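PDB 4ZM6: N-acetyl-beta-D glucosaminidase from Rhizomucor miehei CAU432, which probably removes N-acetylglucosamine units as a family 3 glycosidase and, through a GCN5-related region that binds acetyl-CoA, acts as a glucosamine N-acetyltransferase. Local coordinates for residues 281-285 with 304-308; 419-423 with 510-516; 645-649 with 854-858; 763-767 with 809-815. All coordinates share one frame; numbering follows the deposited sequence. Where two conformers were deposited one is given.

Contact 1 (281-285 with 304-308); sequences TPKGA and FQKDA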
loop_
_atom_site.group_PDB
_atom_site.type_symbol
_atom_site.label_atom_id
_atom_site.label_comp_id
_atom_site.label_asym_id
_atom_site.label_seq_id
_atom_site.Cartn_x
_atom_site.Cartn_y
_atom_site.Cartn_z
ATOM N N THR A 281 40.363 7.693 8.790
ATOM C CA THR A 281 39.684 6.413 8.590
ATOM C C THR A 281 39.828 5.507 9.829
ATOM O O THR A 281 38.949 4.684 10.083
ATOM C CB THR A 281 40.156 5.669 7.319
ATOM O OG1 THR A 281 41.414 5.037 7.557
ATOM C CG2 THR A 281 40.288 6.618 6.141
ATOM N N PRO A 282 40.932 5.650 10.600
ATOM C CA PRO A 282 40.973 4.967 11.900
ATOM C C PRO A 282 40.033 5.603 12.925
ATOM O O PRO A 282 39.482 4.903 13.776
ATOM C CB PRO A 282 42.437 5.128 12.345
ATOM C CG PRO A 282 43.190 5.467 11.105
ATOM C CD PRO A 282 42.232 6.271 10.286
ATOM N N LYS A 283 39.878 6.924 12.844
ATOM C CA LYS A 283 38.928 7.663 13.678
ATOM C C LYS A 283 37.489 7.388 13.226
ATOM O O LYS A 283 36.586 7.229 14.053
ATOM C CB LYS A 283 39.238 9.167 13.610
ATOM C CG LYS A 283 38.395 10.058 14.514
ATOM C CD LYS A 283 38.650 9.801 15.991
ATOM C CE LYS A 283 37.858 10.770 16.856
ATOM N NZ LYS A 283 38.140 10.592 18.307
ATOM N N GLY A 284 37.293 7.325 11.910
ATOM C CA GLY A 284 35.996 7.013 11.317
ATOM C C GLY A 284 35.490 5.634 11.697
ATOM O O GLY A 284 34.283 5.406 11.729
ATOM N N ALA A 285 36.410 4.715 11.978
ATOM C CA ALA A 285 36.057 3.386 12.472
ATOM C C ALA A 285 35.455 3.450 13.873
ATOM O O ALA A 285 34.472 2.768 14.159
ATOM C CB ALA A 285 37.277 2.480 12.467
ATOM N N PHE A 304 45.889 1.915 7.906
ATOM C CA PHE A 304 44.629 2.314 8.518
ATOM C C PHE A 304 44.041 1.141 9.299
ATOM O O PHE A 304 43.545 1.314 10.415
ATOM C CB PHE A 304 43.631 2.765 7.449
ATOM C CG PHE A 304 44.093 3.945 6.627
ATOM C CD1 PHE A 304 44.612 5.082 7.235
ATOM C CD2 PHE A 304 43.979 3.928 5.245
ATOM C CE1 PHE A 304 45.023 6.165 6.475
ATOM C CE2 PHE A 304 44.385 5.009 4.481
ATOM C CZ PHE A 304 44.908 6.129 5.097
ATOM N N GLN A 305 44.108 -0.048 8.700
ATOM C CA GLN A 305 43.656 -1.287 9.344
ATOM C C GLN A 305 44.395 -1.533 10.661
ATOM O O GLN A 305 43.790 -1.953 11.650
ATOM C CB GLN A 305 43.846 -2.482 8.400
ATOM C CG GLN A 305 42.925 -2.470 7.184
ATOM C CD GLN A 305 43.418 -3.344 6.039
ATOM O OE1 GLN A 305 43.164 -3.048 4.869
ATOM N NE2 GLN A 305 44.113 -4.427 6.368
ATOM N N LYS A 306 45.699 -1.264 10.667
ATOM C CA LYS A 306 46.506 -1.350 11.886
ATOM C C LYS A 306 46.120 -0.259 12.886
ATOM O O LYS A 306 45.859 -0.550 14.059
ATOM C CB LYS A 306 48.004 -1.255 11.553
ATOM C CG LYS A 306 48.614 -2.545 11.016
ATOM C CD LYS A 306 49.275 -3.384 12.102
ATOM C CE LYS A 306 48.270 -3.873 13.135
ATOM N NZ LYS A 306 48.842 -4.901 14.042
ATOM N N ASP A 307 46.081 0.987 12.413
ATOM C CA ASP A 307 45.722 2.139 13.250
ATOM C C ASP A 307 44.354 1.943 13.892
ATOM O O ASP A 307 44.217 1.988 15.115
ATOM C CB ASP A 307 45.694 3.434 12.421
ATOM C CG ASP A 307 47.072 3.884 11.969
ATOM O OD1 ASP A 307 48.088 3.419 12.528
ATOM O OD2 ASP A 307 47.133 4.715 11.041
ATOM N N ALA A 308 43.347 1.723 13.050
ATOM C CA ALA A 308 41.972 1.541 13.505
ATOM C C ALA A 308 41.888 0.528 14.643
ATOM O O ALA A 308 41.158 0.732 15.612
ATOM C CB ALA A 308 41.090 1.104 12.347
#

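Contact 2 (419-423 with 510-516); sequences LLKRH and VRLIFGE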
loop_
_atom_site.group_PDB
_atom_site.type_symbol
_atom_site.label_atom_id
_atom_site.label_comp_id
_atom_site.label_asym_id
_atom_site.label_seq_id
_atom_site.Cartn_x
_atom_site.Cartn_y
_atom_site.Cartn_z
ATOM N N LEU A 419 29.500 -6.380 -34.132
ATOM C CA LEU A 419 29.127 -5.777 -35.395
ATOM C C LEU A 419 29.701 -6.555 -36.549
ATOM O O LEU A 419 29.121 -6.665 -37.593
ATOM C CB LEU A 419 29.723 -4.405 -35.463
ATOM C CG LEU A 419 28.900 -3.377 -34.774
ATOM C CD1 LEU A 419 29.656 -2.090 -34.821
ATOM C CD2 LEU A 419 27.623 -3.272 -35.546
ATOM N N LEU A 420 30.892 -7.048 -36.341
ATOM C CA LEU A 420 31.630 -7.857 -37.326
ATOM C C LEU A 420 30.903 -9.140 -37.733
ATOM O O LEU A 420 30.996 -9.559 -38.888
ATOM C CB LEU A 420 33.030 -8.228 -36.816
ATOM C CG LEU A 420 34.121 -7.172 -36.960
ATOM C CD1 LEU A 420 35.347 -7.601 -36.167
ATOM C CD2 LEU A 420 34.467 -6.938 -38.424
ATOM N N LYS A 421 30.199 -9.771 -36.797
ATOM C CA LYS A 421 29.439 -10.984 -37.116
ATOM C C LYS A 421 28.357 -10.709 -38.181
ATOM O O LYS A 421 28.032 -11.598 -38.974
ATOM C CB LYS A 421 28.828 -11.615 -35.856
ATOM N N ARG A 422 27.834 -9.481 -38.219
ATOM C CA ARG A 422 26.779 -9.106 -39.168
ATOM C C ARG A 422 27.284 -8.388 -40.418
ATOM O O ARG A 422 26.652 -8.482 -41.471
ATOM C CB ARG A 422 25.722 -8.208 -38.502
ATOM C CG ARG A 422 24.776 -8.916 -37.546
ATOM C CD ARG A 422 25.407 -9.087 -36.179
ATOM N NE ARG A 422 24.631 -9.963 -35.313
ATOM C CZ ARG A 422 25.030 -10.388 -34.118
ATOM N NH1 ARG A 422 26.204 -10.014 -33.619
ATOM N NH2 ARG A 422 24.248 -11.197 -33.414
ATOM N N HIS A 423 28.385 -7.648 -40.313
ATOM C CA HIS A 423 28.781 -6.743 -41.396
ATOM C C HIS A 423 30.258 -6.337 -41.312
ATOM O O HIS A 423 30.684 -5.690 -40.351
ATOM C CB HIS A 423 27.881 -5.509 -41.374
ATOM C CG HIS A 423 27.998 -4.649 -42.590
ATOM N ND1 HIS A 423 29.008 -3.725 -42.752
ATOM C CD2 HIS A 423 27.220 -4.555 -43.695
ATOM C CE1 HIS A 423 28.849 -3.100 -43.903
ATOM N NE2 HIS A 423 27.772 -3.585 -44.498
ATOM N N VAL A 510 23.548 -5.030 -30.658
ATOM C CA VAL A 510 23.763 -5.230 -32.088
ATOM C C VAL A 510 22.626 -6.047 -32.700
ATOM O O VAL A 510 22.107 -5.700 -33.762
ATOM C CB VAL A 510 25.116 -5.902 -32.363
ATOM C CG1 VAL A 510 25.209 -6.363 -33.809
ATOM C CG2 VAL A 510 26.244 -4.936 -32.039
ATOM N N ARG A 511 22.232 -7.118 -32.018
ATOM C CA ARG A 511 21.086 -7.926 -32.455
ATOM C C ARG A 511 19.838 -7.065 -32.671
ATOM O O ARG A 511 19.107 -7.246 -33.649
ATOM C CB ARG A 511 20.778 -9.023 -31.437
ATOM C CG ARG A 511 21.902 -10.027 -31.255
ATOM C CD ARG A 511 21.404 -11.275 -30.557
ATOM N NE ARG A 511 20.622 -12.105 -31.470
ATOM C CZ ARG A 511 19.709 -13.002 -31.097
ATOM N NH1 ARG A 511 19.433 -13.201 -29.811
ATOM N NH2 ARG A 511 19.058 -13.699 -32.025
ATOM N N LEU A 512 19.619 -6.122 -31.755
ATOM C CA LEU A 512 18.491 -5.200 -31.834
ATOM C C LEU A 512 18.625 -4.291 -33.050
ATOM O O LEU A 512 17.655 -4.079 -33.778
ATOM C CB LEU A 512 18.404 -4.347 -30.566
ATOM C CG LEU A 512 17.015 -4.119 -29.964
ATOM C CD1 LEU A 512 17.106 -3.040 -28.894
ATOM C CD2 LEU A 512 15.989 -3.742 -31.019
ATOM N N ILE A 513 19.829 -3.763 -33.258
ATOM C CA ILE A 513 20.101 -2.845 -34.368
ATOM C C ILE A 513 19.881 -3.516 -35.727
ATOM O O ILE A 513 19.315 -2.906 -36.634
ATOM C CB ILE A 513 21.523 -2.234 -34.249
ATOM C CG1 ILE A 513 21.544 -1.198 -33.114
ATOM C CG2 ILE A 513 21.972 -1.571 -35.549
ATOM C CD1 ILE A 513 22.929 -0.811 -32.641
ATOM N N PHE A 514 20.300 -4.771 -35.862
ATOM C CA PHE A 514 20.081 -5.523 -37.103
ATOM C C PHE A 514 18.734 -6.254 -37.161
ATOM O O PHE A 514 18.498 -7.047 -38.068
ATOM C CB PHE A 514 21.241 -6.493 -37.350
ATOM C CG PHE A 514 22.503 -5.802 -37.766
ATOM C CD1 PHE A 514 23.350 -5.263 -36.817
ATOM C CD2 PHE A 514 22.819 -5.651 -39.109
ATOM C CE1 PHE A 514 24.503 -4.605 -37.192
ATOM C CE2 PHE A 514 23.973 -4.992 -39.493
ATOM C CZ PHE A 514 24.819 -4.469 -38.532
ATOM N N GLY A 515 17.848 -5.985 -36.208
ATOM C CA GLY A 515 16.493 -6.519 -36.257
ATOM C C GLY A 515 16.351 -8.011 -36.009
ATOM O O GLY A 515 15.326 -8.596 -36.345
ATOM N N GLU A 516 17.366 -8.625 -35.413
ATOM C CA GLU A 516 17.321 -10.045 -35.086
ATOM C C GLU A 516 16.446 -10.274 -33.869
ATOM O O GLU A 516 15.883 -11.347 -33.689
ATOM C CB GLU A 516 18.725 -10.559 -34.778
ATOM C CG GLU A 516 19.689 -10.479 -35.946
ATOM C CD GLU A 516 21.088 -10.914 -35.574
ATOM O OE1 GLU A 516 21.995 -10.769 -36.426
ATOM O OE2 GLU A 516 21.282 -11.395 -34.436
#

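Contact 3 (645-649 with 854-858); sequences DCIKL and RLGHF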
loop_
_atom_site.group_PDB
_atom_site.type_symbol
_atom_site.label_atom_id
_atom_site.label_comp_id
_atom_site.label_asym_id
_atom_site.label_seq_id
_atom_site.Cartn_x
_atom_site.Cartn_y
_atom_site.Cartn_z
ATOM N N ASP A 645 7.992 -19.174 1.502
ATOM C CA ASP A 645 9.248 -19.549 0.844
ATOM C C ASP A 645 9.232 -20.941 0.200
ATOM O O ASP A 645 10.087 -21.240 -0.628
ATOM C CB ASP A 645 10.421 -19.437 1.822
ATOM C CG ASP A 645 10.607 -18.023 2.361
ATOM O OD1 ASP A 645 10.206 -17.056 1.679
ATOM O OD2 ASP A 645 11.168 -17.880 3.470
ATOM N N CYS A 646 8.285 -21.795 0.584
ATOM C CA CYS A 646 8.073 -23.060 -0.115
ATOM C C CYS A 646 6.859 -22.858 -0.996
ATOM O O CYS A 646 5.769 -22.622 -0.494
ATOM C CB CYS A 646 7.844 -24.210 0.863
ATOM S SG CYS A 646 9.198 -24.478 2.034
ATOM N N ILE A 647 7.052 -22.930 -2.308
ATOM C CA ILE A 647 5.993 -22.625 -3.257
ATOM C C ILE A 647 5.720 -23.853 -4.115
ATOM O O ILE A 647 6.635 -24.613 -4.412
ATOM C CB ILE A 647 6.352 -21.410 -4.149
ATOM C CG1 ILE A 647 7.206 -20.393 -3.385
ATOM C CG2 ILE A 647 5.093 -20.708 -4.631
ATOM C CD1 ILE A 647 7.678 -19.227 -4.238
ATOM N N LYS A 648 4.457 -24.033 -4.510
ATOM C CA LYS A 648 3.997 -25.231 -5.223
ATOM C C LYS A 648 3.287 -24.868 -6.521
ATOM O O LYS A 648 2.568 -23.882 -6.572
ATOM C CB LYS A 648 3.025 -26.003 -4.320
ATOM C CG LYS A 648 2.443 -27.279 -4.917
ATOM C CD LYS A 648 1.268 -27.799 -4.099
ATOM C CE LYS A 648 1.174 -29.318 -4.144
ATOM N NZ LYS A 648 1.047 -29.838 -5.531
ATOM N N LEU A 649 3.478 -25.672 -7.563
ATOM C CA LEU A 649 2.676 -25.549 -8.781
ATOM C C LEU A 649 1.398 -26.357 -8.598
ATOM O O LEU A 649 1.450 -27.559 -8.306
ATOM C CB LEU A 649 3.422 -26.058 -10.018
ATOM C CG LEU A 649 4.450 -25.153 -10.699
ATOM C CD1 LEU A 649 4.944 -25.820 -11.975
ATOM C CD2 LEU A 649 3.886 -23.776 -11.010
ATOM N N ARG A 854 2.456 -33.493 -13.797
ATOM C CA ARG A 854 3.814 -33.438 -13.267
ATOM C C ARG A 854 3.883 -32.346 -12.217
ATOM O O ARG A 854 3.631 -31.177 -12.516
ATOM C CB ARG A 854 4.819 -33.149 -14.375
ATOM C CG ARG A 854 6.267 -33.087 -13.900
ATOM C CD ARG A 854 7.204 -32.695 -15.031
ATOM N NE ARG A 854 7.021 -33.558 -16.197
ATOM C CZ ARG A 854 7.500 -34.796 -16.300
ATOM N NH1 ARG A 854 8.195 -35.348 -15.304
ATOM N NH2 ARG A 854 7.262 -35.497 -17.406
ATOM N N LEU A 855 4.223 -32.725 -10.990
ATOM C CA LEU A 855 4.314 -31.761 -9.908
ATOM C C LEU A 855 5.509 -30.844 -10.116
ATOM O O LEU A 855 6.452 -31.187 -10.832
ATOM C CB LEU A 855 4.439 -32.467 -8.557
ATOM C CG LEU A 855 3.328 -33.454 -8.186
ATOM C CD1 LEU A 855 3.436 -33.825 -6.711
ATOM C CD2 LEU A 855 1.945 -32.892 -8.504
ATOM N N GLY A 856 5.443 -29.672 -9.495
ATOM C CA GLY A 856 6.536 -28.705 -9.502
ATOM C C GLY A 856 6.548 -28.001 -8.166
ATOM O O GLY A 856 5.496 -27.804 -7.560
ATOM N N HIS A 857 7.734 -27.626 -7.701
ATOM C CA HIS A 857 7.876 -26.927 -6.428
ATOM C C HIS A 857 9.060 -25.974 -6.504
ATOM O O HIS A 857 9.767 -25.935 -7.512
ATOM C CB HIS A 857 8.072 -27.926 -5.285
ATOM C CG HIS A 857 9.430 -28.554 -5.261
ATOM N ND1 HIS A 857 9.744 -29.675 -6.000
ATOM C CD2 HIS A 857 10.559 -28.212 -4.596
ATOM C CE1 HIS A 857 11.007 -29.999 -5.787
ATOM N NE2 HIS A 857 11.524 -29.128 -4.939
ATOM N N PHE A 858 9.260 -25.198 -5.441
ATOM C CA PHE A 858 10.349 -24.216 -5.390
ATOM C C PHE A 858 10.606 -23.765 -3.955
ATOM O O PHE A 858 9.687 -23.601 -3.154
ATOM C CB PHE A 858 10.034 -22.996 -6.272
ATOM C CG PHE A 858 11.155 -21.988 -6.339
ATOM C CD1 PHE A 858 12.227 -22.172 -7.205
ATOM C CD2 PHE A 858 11.144 -20.854 -5.532
ATOM C CE1 PHE A 858 13.263 -21.254 -7.266
ATOM C CE2 PHE A 858 12.180 -19.927 -5.588
ATOM C CZ PHE A 858 13.240 -20.129 -6.455
ATOM O OXT PHE A 858 11.750 -23.543 -3.560
#

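Contact 4 (763-767 with 809-815); sequences VIASL and RGIGIGI. With SO4 (sulfate ion), chain D.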
loop_
_atom_site.group_PDB
_atom_site.type_symbol
_atom_site.label_atom_id
_atom_site.label_comp_id
_atom_site.label_asym_id
_atom_site.label_seq_id
_atom_site.Cartn_x
_atom_site.Cartn_y
_atom_site.Cartn_z
ATOM N N VAL A 763 -10.318 -47.061 15.964
ATOM C CA VAL A 763 -10.188 -46.745 14.543
ATOM C C VAL A 763 -8.833 -47.234 14.034
ATOM O O VAL A 763 -7.791 -46.913 14.607
ATOM C CB VAL A 763 -10.319 -45.230 14.286
ATOM C CG1 VAL A 763 -10.082 -44.910 12.812
ATOM C CG2 VAL A 763 -11.688 -44.729 14.733
ATOM N N ILE A 764 -8.858 -48.018 12.963
ATOM C CA ILE A 764 -7.638 -48.606 12.394
ATOM C C ILE A 764 -7.368 -48.177 10.950
ATOM O O ILE A 764 -6.307 -48.469 10.406
ATOM C CB ILE A 764 -7.662 -50.153 12.477
ATOM C CG1 ILE A 764 -8.830 -50.740 11.675
ATOM C CG2 ILE A 764 -7.714 -50.601 13.934
ATOM C CD1 ILE A 764 -9.046 -52.222 11.901
ATOM N N ALA A 765 -8.322 -47.491 10.334
ATOM C CA ALA A 765 -8.160 -46.984 8.983
ATOM C C ALA A 765 -9.225 -45.925 8.751
ATOM O O ALA A 765 -10.150 -45.788 9.561
ATOM C CB ALA A 765 -8.293 -48.107 7.965
ATOM N N SER A 766 -9.099 -45.174 7.660
ATOM C CA SER A 766 -10.100 -44.171 7.323
ATOM C C SER A 766 -9.958 -43.700 5.891
ATOM O O SER A 766 -8.906 -43.866 5.289
ATOM C CB SER A 766 -9.988 -42.963 8.262
ATOM O OG SER A 766 -9.140 -41.973 7.717
ATOM N N LEU A 767 -11.028 -43.114 5.355
ATOM C CA LEU A 767 -10.964 -42.394 4.081
ATOM C C LEU A 767 -12.100 -41.396 3.961
ATOM O O LEU A 767 -13.034 -41.416 4.756
ATOM C CB LEU A 767 -10.966 -43.357 2.889
ATOM C CG LEU A 767 -12.221 -44.197 2.638
ATOM C CD1 LEU A 767 -13.352 -43.377 2.035
ATOM C CD2 LEU A 767 -11.888 -45.364 1.721
ATOM N N ARG A 809 -2.989 -56.565 6.545
ATOM C CA ARG A 809 -4.183 -57.366 6.825
ATOM C C ARG A 809 -5.208 -57.245 5.700
ATOM O O ARG A 809 -6.292 -57.823 5.781
ATOM C CB ARG A 809 -4.821 -56.928 8.142
ATOM C CG ARG A 809 -3.884 -56.988 9.336
ATOM C CD ARG A 809 -4.493 -56.322 10.560
ATOM N NE ARG A 809 -5.691 -57.025 11.013
ATOM C CZ ARG A 809 -6.622 -56.503 11.808
ATOM N NH1 ARG A 809 -6.511 -55.256 12.252
ATOM N NH2 ARG A 809 -7.674 -57.236 12.153
ATOM N N GLY A 810 -4.865 -56.492 4.656
ATOM C CA GLY A 810 -5.753 -56.293 3.510
ATOM C C GLY A 810 -6.827 -55.236 3.726
ATOM O O GLY A 810 -7.761 -55.124 2.924
ATOM N N ILE A 811 -6.686 -54.452 4.798
ATOM C CA ILE A 811 -7.685 -53.454 5.182
ATOM C C ILE A 811 -7.801 -52.335 4.153
ATOM O O ILE A 811 -8.905 -51.994 3.727
ATOM C CB ILE A 811 -7.367 -52.830 6.557
ATOM C CG1 ILE A 811 -7.535 -53.881 7.660
ATOM C CG2 ILE A 811 -8.263 -51.624 6.824
ATOM C CD1 ILE A 811 -7.082 -53.435 9.032
ATOM N N GLY A 812 -6.663 -51.768 3.765
ATOM C CA GLY A 812 -6.633 -50.683 2.792
ATOM C C GLY A 812 -7.445 -50.981 1.548
ATOM O O GLY A 812 -8.207 -50.141 1.080
ATOM N N ILE A 813 -7.299 -52.193 1.024
ATOM C CA ILE A 813 -8.011 -52.586 -0.196
ATOM C C ILE A 813 -9.476 -52.834 0.157
ATOM O O ILE A 813 -10.371 -52.593 -0.658
ATOM C CB ILE A 813 -7.413 -53.845 -0.876
ATOM C CG1 ILE A 813 -5.876 -53.834 -0.828
ATOM C CG2 ILE A 813 -7.888 -53.936 -2.324
ATOM C CD1 ILE A 813 -5.252 -54.725 0.234
ATOM N N GLY A 814 -9.702 -53.322 1.376
ATOM C CA GLY A 814 -11.042 -53.510 1.903
ATOM C C GLY A 814 -11.829 -52.222 1.987
ATOM O O GLY A 814 -12.902 -52.099 1.389
ATOM N N ILE A 815 -11.286 -51.256 2.723
ATOM C CA ILE A 815 -11.954 -49.970 2.920
ATOM C C ILE A 815 -12.180 -49.219 1.608
ATOM O O ILE A 815 -13.188 -48.528 1.458
ATOM C CB ILE A 815 -11.198 -49.075 3.921
ATOM C CG1 ILE A 815 -12.088 -47.921 4.374
ATOM C CG2 ILE A 815 -9.898 -48.559 3.324
ATOM C CD1 ILE A 815 -11.527 -47.157 5.551
HETATM S S SO4 D . -2.758 -52.913 3.872
HETATM O O1 SO4 D . -3.499 -53.263 5.109
HETATM O O2 SO4 D . -1.492 -53.672 3.846
HETATM O O3 SO4 D . -2.446 -51.464 3.852
HETATM O O4 SO4 D . -3.565 -53.285 2.685
#

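Contact 1 (281-285 with 304-308)
P282 and T281, of helix 281-291, pack against F304, D307 and A308 at the start of helix 304-318. The two helices come before and after strand 296-298 in the glycoside hydrolase family 3 N-terminal domain, an arrangement consistent with neighbouring outer helices of a TIM-barrel-like fold. Their short axes pass 8.4 Å apart at -45°.

Apolar packing carries most of the contact. The P282 ring fits beside the second helix: its CG lies 3.5 Å from D307 CB, and its CB is 4.2 Å from A308 CB. Its CD approaches F304 CD1 at 4.0 Å. One turn further on, A285 CB meets A308 CB at 4.1 Å, and A308 also touches I298 of the intervening strand.

The polar element is the T281 hydroxyl. With chi1 at 78°, OG1 is set between the backbone N and the carbonyl carbon and projects over one face of the F304 ring. F304 itself, its ring swung beside its backbone N, receives that oxygen above the inner end of the ring, around CG and CD1.

Contact 2 (419-423 with 510-516)
R422 of helix 413-422 reaches across to the end of helix 503-513, meeting it from CB to the guanidinium. CB sits over the centre of the F514 ring in a CH-pi contact, 3.7 Å from the ring centroid and only 8° off its normal. CG follows across the same face toward E516. A bend at chi2 then turns the chain, and CD comes to rest 3.6 Å from V510 CG1. NE gives an almost straight hydrogen bond to E516 OE1 (3.0 Å, 175°), while NH2 binds E516 OE2 at 3.1 Å. The guanidinium thus grips the carboxylate side-on, both oxygens being met on their syn sides although the two planes are 37° apart. NH2 also pairs with E507, and NH1 turns back to S418 O.

Around this arm, L419 CD2 abuts the edge of the F514 ring, 3.8 Å from CE1, and L419 also packs on F394 of strand 392-397. The contact thereby joins two helices of the alpha/beta part built round the six-stranded mixed sheet. The glutamate is presented by a Schellman motif, with G515 at its C' position.

R511 NE shares E516 OE2, at 3.1 Å and nearly along the C-O axis, and its NH1 bridges to D369. The two arginines, with R422 NH2 4.2 Å from R511 NE, thus share the E516 carboxylate, which probably offsets their mutual repulsion; they would in turn favour its ionised form.

Contact 3 (645-649 with 854-858)
The carbonyl O of F858, part of the C-terminal carboxylate, takes the shortest bond of the contact from I647 N: 2.8 Å, nearly straight at 174° and in the carbonyl plane. The same oxygen lies 3.5 Å from C646 CA in a CA-H...O contact. In return F858 N reaches I647 O at 2.9 Å, but the bend at its hydrogen makes that bond weak. I647 and F858 thus form a hydrogen-bonded antiparallel pair. K648 and H857 follow as a non-hydrogen-bonded bridge, and L649 N then binds G856 O at 2.9 Å, its donor lying well above the carbonyl plane.

Side chains add less. I647 and F858 lie side by side and point the same way, with I647 CD1 4.0 Å from F858 CD2; chi1 of -176° turns the phenyl ring anti to its own N. L649 CD1 rests 4.1 Å from the bare CA of G856. R171, from the glycosidase part, pairs with F858 OXT and also bonds D645 O, while the F858 ring packs on helix 108-125.

Strand 646-649 runs parallel to 608-618 at the acetyl-CoA site, and the L649 side chain is about 5 Å from the bound acetyl-CoA. The last strand of the chain, from the second N-acetyltransferase region, completes the sheet on its other side and also pairs with 686-692, an arrangement consistent with a strand inserted into the sheet of a GNAT fold.

Contact 4 (763-767 with 809-815)
The R809 guanidinium is met at a slant by I764 CD1, which comes 4.0 Å from NH1, and the same group is held by salt bridges from NE to E709 and from NH1 to E806. It closes one end of a strand-helix packing in the second GNAT region, where strand 763-771 lies under helix 811-825. The short axes pass 9.0 Å apart at -44°.

Behind the arginine the side-chain packing is mainly aliphatic. I764 CD1 touches I811 CD1 at 3.7 Å, the two side chains crossing at about a right angle. A765 CB sits 3.7 Å from I811 CG2, with I815 CD1 close to it as well. I764 and A765 both face A754 in a classic beta bulge, which lets two consecutive side chains turn to the helix. Strand 711-715 extends the same apolar layer, with I711 against I811 and F713 against I815.

The loop ahead of the helix, with G810 at the N-cap and G812 two residues on, has the spacing of the GNAT Q/R-x-x-G-x-G/A loop, whose counterpart in the first region includes the acetyl-CoA-binding G624, G626 and G628. A sulfate, probably from the crystallisation liquor, occupies this helix start, bonded to G808 N and weakly to I811 N; its site is consistent with one for a cofactor phosphate.

I815 reaches the strand with chi1 at -165°, CG1 anti to its backbone N. This lays CD1 3.8 Å from S766 CA, while L767 slides past in the opposite direction, its CD2 3.7 Å from I815 CG1.

How the contacts relate
From the N terminus, contact 1 closes a short loop of 18 residues within the glycosidase domain, joining two consecutive helices. Contact 2 then closes a longer one in the following alpha/beta part, packing together two helices that accompany its six-stranded sheet; it ends before contact 3 opens. Contact 3 spans 204 residues and brings the C terminus back to the first N-acetyltransferase region, so that the two acetyltransferase regions share a strand pairing. Contact 4 lies wholly within that span and packs a strand on a helix within the second region, with its centre 31 Å from that of contact 3; both reach the same branched sheet. Contacts 1 and 4 lie on opposite sides of the chain's centre, their centres 73 Å apart. None of the loops cross.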